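Local coordinates for enoyl-acyl carrier protein reductase (Uncultured bacterium, PDB 6KIA), which probably catalyses the NADH-dependent reduction of enoyl-acyl carrier protein in fatty acid synthesis and is linked to triclosan resistance, at residues G36-N39 and E40-A44; D136-A139 and K140-E144. All coordinates share one frame; numbering follows the deposited sequence.

Interaction 1: residues G36-N39 and E40-A44; sequences GLIN and EARDA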
# COMPACT_ATOMS: atom_id res chain seq x y z
N GLY A 36 1.22 -10.91 4.39
CA GLY A 36 1.34 -11.08 5.84
C GLY A 36 -0.00 -11.37 6.50
O GLY A 36 -0.14 -12.24 7.39
N LEU A 37 -1.00 -10.59 6.12
CA LEU A 37 -2.30 -10.64 6.78
C LEU A 37 -3.06 -11.90 6.40
O LEU A 37 -3.64 -12.58 7.26
CB LEU A 37 -3.10 -9.39 6.42
CG LEU A 37 -4.53 -9.29 6.97
CD1 LEU A 37 -4.54 -9.50 8.48
CD2 LEU A 37 -5.10 -7.94 6.63
N ILE A 38 -3.07 -12.23 5.12
CA ILE A 38 -3.83 -13.37 4.67
C ILE A 38 -3.26 -14.67 5.26
O ILE A 38 -4.03 -15.55 5.68
CB ILE A 38 -3.92 -13.42 3.14
CG1 ILE A 38 -5.08 -14.33 2.75
CG2 ILE A 38 -2.63 -13.87 2.52
CD1 ILE A 38 -5.47 -14.21 1.29
N ASN A 39 -1.94 -14.74 5.42
CA ASN A 39 -1.39 -15.95 6.03
C ASN A 39 -1.88 -16.10 7.46
O ASN A 39 -2.18 -17.22 7.93
CB ASN A 39 0.14 -15.93 6.01
CG ASN A 39 0.72 -15.95 4.60
OD1 ASN A 39 0.05 -16.31 3.64
ND2 ASN A 39 1.99 -15.59 4.49
N GLU A 40 -2.04 -14.97 8.15
CA GLU A 40 -2.56 -15.01 9.51
C GLU A 40 -3.98 -15.54 9.50
O GLU A 40 -4.37 -16.42 10.31
CB GLU A 40 -2.50 -13.63 10.17
CG GLU A 40 -1.08 -13.25 10.48
CD GLU A 40 -0.53 -14.09 11.62
OE1 GLU A 40 -1.28 -14.34 12.59
OE2 GLU A 40 0.60 -14.57 11.49
N ALA A 41 -4.76 -15.01 8.57
CA ALA A 41 -6.14 -15.44 8.49
C ALA A 41 -6.21 -16.93 8.18
O ALA A 41 -7.06 -17.65 8.73
CB ALA A 41 -6.87 -14.65 7.43
N ARG A 42 -5.29 -17.40 7.34
CA ARG A 42 -5.29 -18.80 6.95
C ARG A 42 -4.95 -19.63 8.18
O ARG A 42 -5.61 -20.64 8.45
CB ARG A 42 -4.30 -19.07 5.80
CG ARG A 42 -4.42 -20.45 5.16
CD ARG A 42 -3.68 -20.56 3.82
NE ARG A 42 -4.21 -19.67 2.78
CZ ARG A 42 -3.64 -18.54 2.39
NH1 ARG A 42 -2.51 -18.13 2.94
NH2 ARG A 42 -4.21 -17.81 1.44
N ASP A 43 -3.96 -19.20 8.97
CA ASP A 43 -3.53 -20.08 10.07
C ASP A 43 -4.53 -20.04 11.22
O ASP A 43 -4.53 -20.94 12.06
CB ASP A 43 -2.14 -19.71 10.60
CG ASP A 43 -1.09 -19.63 9.52
OD1 ASP A 43 -1.18 -20.38 8.52
OD2 ASP A 43 -0.12 -18.85 9.70
N ALA A 44 -5.40 -19.03 11.26
CA ALA A 44 -6.44 -18.99 12.28
C ALA A 44 -7.62 -19.87 11.88
O ALA A 44 -8.54 -20.06 12.66
CB ALA A 44 -6.91 -17.55 12.52
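Arg42 folds its guanidinium back over the preceding turn of helix 34-43, where NH2 lies 3.8 Å from CD1 of Ile38 and NH1 points at the amide of Asn39. The chain of Arg42 leaves the backbone extended and then bends at chi3 (-63°), which turns the guanidinium toward the N-terminal end of the helix. Asn39 OD1 meets its edge in plane, with 3.2 Å between NH1 and OD1, but the N-H is bent well away from the oxygen (124°), so this hydrogen bond is weak; the amide and guanidinium planes stand 58° apart. The main chain is firmer: Arg42 N bonds to Ile38 O at 2.8 Å, flanked by Ala41 N to Leu37 O and Asp43 N to Asn39 O, whereas Glu40 N to Gly36 O is stretched to a weak 3.4 Å. On the buried side, Ile38 and Ala41 pack on Phe22 and Ile48 of the two strands that this helix connects in a beta-alpha-beta unit, and Leu37 reaches Tyr239. With its one side-chain bond weak, this turn probably rests mostly on backbone bonds and its apolar inner face.

Interaction 2: residues D136-A139 and K140-E144; sequences DGVA and KVMAE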
# COMPACT_ATOMS: atom_id res chain seq x y z
N ASP A 136 -21.81 -1.05 -8.90
CA ASP A 136 -22.66 -2.13 -9.37
C ASP A 136 -21.91 -3.47 -9.22
O ASP A 136 -22.50 -4.49 -8.82
CB ASP A 136 -23.06 -1.90 -10.84
CG ASP A 136 -24.09 -0.77 -11.01
OD1 ASP A 136 -24.69 -0.33 -10.00
OD2 ASP A 136 -24.31 -0.34 -12.15
N GLY A 137 -20.62 -3.45 -9.52
CA GLY A 137 -19.77 -4.61 -9.30
C GLY A 137 -19.73 -5.03 -7.83
O GLY A 137 -19.90 -6.21 -7.51
N VAL A 138 -19.52 -4.06 -6.94
CA VAL A 138 -19.46 -4.32 -5.52
C VAL A 138 -20.79 -4.93 -5.06
O VAL A 138 -20.79 -5.84 -4.25
CB VAL A 138 -19.15 -3.04 -4.70
CG1 VAL A 138 -19.32 -3.31 -3.20
CG2 VAL A 138 -17.74 -2.60 -4.96
N ALA A 139 -21.90 -4.45 -5.59
CA ALA A 139 -23.21 -5.01 -5.23
C ALA A 139 -23.33 -6.47 -5.68
O ALA A 139 -23.79 -7.31 -4.89
CB ALA A 139 -24.33 -4.17 -5.83
N LYS A 140 -22.91 -6.77 -6.91
CA LYS A 140 -22.79 -8.16 -7.37
C LYS A 140 -22.02 -9.05 -6.41
O LYS A 140 -22.49 -10.12 -5.98
CB LYS A 140 -22.11 -8.24 -8.74
CG LYS A 140 -22.99 -8.54 -9.94
CD LYS A 140 -22.61 -9.93 -10.43
CE LYS A 140 -22.88 -10.13 -11.91
NZ LYS A 140 -22.35 -11.46 -12.37
N VAL A 141 -20.81 -8.60 -6.08
CA VAL A 141 -19.91 -9.35 -5.23
C VAL A 141 -20.53 -9.57 -3.85
O VAL A 141 -20.52 -10.68 -3.34
CB VAL A 141 -18.56 -8.63 -5.06
CG1 VAL A 141 -17.75 -9.27 -3.97
CG2 VAL A 141 -17.79 -8.66 -6.38
N MET A 142 -21.11 -8.52 -3.28
CA MET A 142 -21.68 -8.61 -1.94
C MET A 142 -22.91 -9.50 -1.94
O MET A 142 -23.20 -10.18 -0.94
CB MET A 142 -22.02 -7.21 -1.40
CG MET A 142 -20.80 -6.37 -1.12
SD MET A 142 -19.66 -7.14 0.06
CE MET A 142 -18.21 -6.15 -0.28
N ALA A 143 -23.65 -9.49 -3.04
CA ALA A 143 -24.81 -10.38 -3.16
C ALA A 143 -24.35 -11.82 -3.09
O ALA A 143 -24.91 -12.63 -2.32
CB ALA A 143 -25.54 -10.13 -4.46
N GLU A 144 -23.26 -12.13 -3.80
CA GLU A 144 -22.74 -13.50 -3.77
C GLU A 144 -22.10 -13.87 -2.42
O GLU A 144 -22.29 -14.97 -1.90
CB GLU A 144 -21.73 -13.69 -4.90
CG GLU A 144 -21.38 -15.14 -5.16
CD GLU A 144 -20.59 -15.33 -6.43
OE1 GLU A 144 -20.83 -14.58 -7.39
OE2 GLU A 144 -19.71 -16.22 -6.46
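Val138 holds CG1 opposite its backbone N (chi1 171°), while Met142, one turn later, sets CG beside its own N (chi1 -69°) and bends again at chi2 (-58°). The two side chains therefore run side by side in the same direction, and CG1 of Val138 meets CG of Met142 at 4.0 Å, an ordinary apolar contact. The same methionine CG also rests 3.2 Å from Val138 O, the carbonyl that accepts the hydrogen bond from Met142 N, so the base of the side chain is packed against the turn below it.

Val141 follows a similar pattern beside the glycine: its CG2 lies 3.4 Å from Gly137 O, which in turn receives the bond from Val141 N at 2.9 Å. Lys140 N bonds to Asp136 O, and Ala143 N to Ala139 O completes the series. The carboxylates of Asp136 and Glu144 find partners elsewhere: OD1 of Asp136 is hydrogen-bonded to Gln132, and Glu144 reaches across to a salt bridge with Arg80.

Gly137, Val138, Val141 and Met142 are buried, while Asp136, Ala139 and Ala143 lie on the exposed side; Lys140 is exposed too but still touches Val84. Val141 packs on Ile82 of strand 80-83 and on Val84, Val138 touches Leu86, and Met142 meets Ser220. Regular bonds from each N-H to the carbonyl four residues earlier, with apolar residues gathered on one face, are typical of an amphipathic alpha-helix packed against the sheet of a Rossmann-type fold, here the long helix 120-146.

Overall arrangement
Both interactions are single-helix contacts, and they come in series along the chain: interaction 1 on helix 34-43, interaction 2 on helix 120-146. Their centres lie 24 Å apart and their nearest atoms about 14 Å, so they do not touch. What they share is the mixed, largely parallel sheet. Residues 36-44 pack on strands 21-25 and 47-56, and residues 136-144 on strand 80-83, which pairs in parallel with 47-56, placing the two contacts at different parts of one sheet. Gly36 and the side chain of Val138 each lie about 10 Å from the bound NADH, near the dinucleotide without touching it, which is consistent with a Rossmann-type fold.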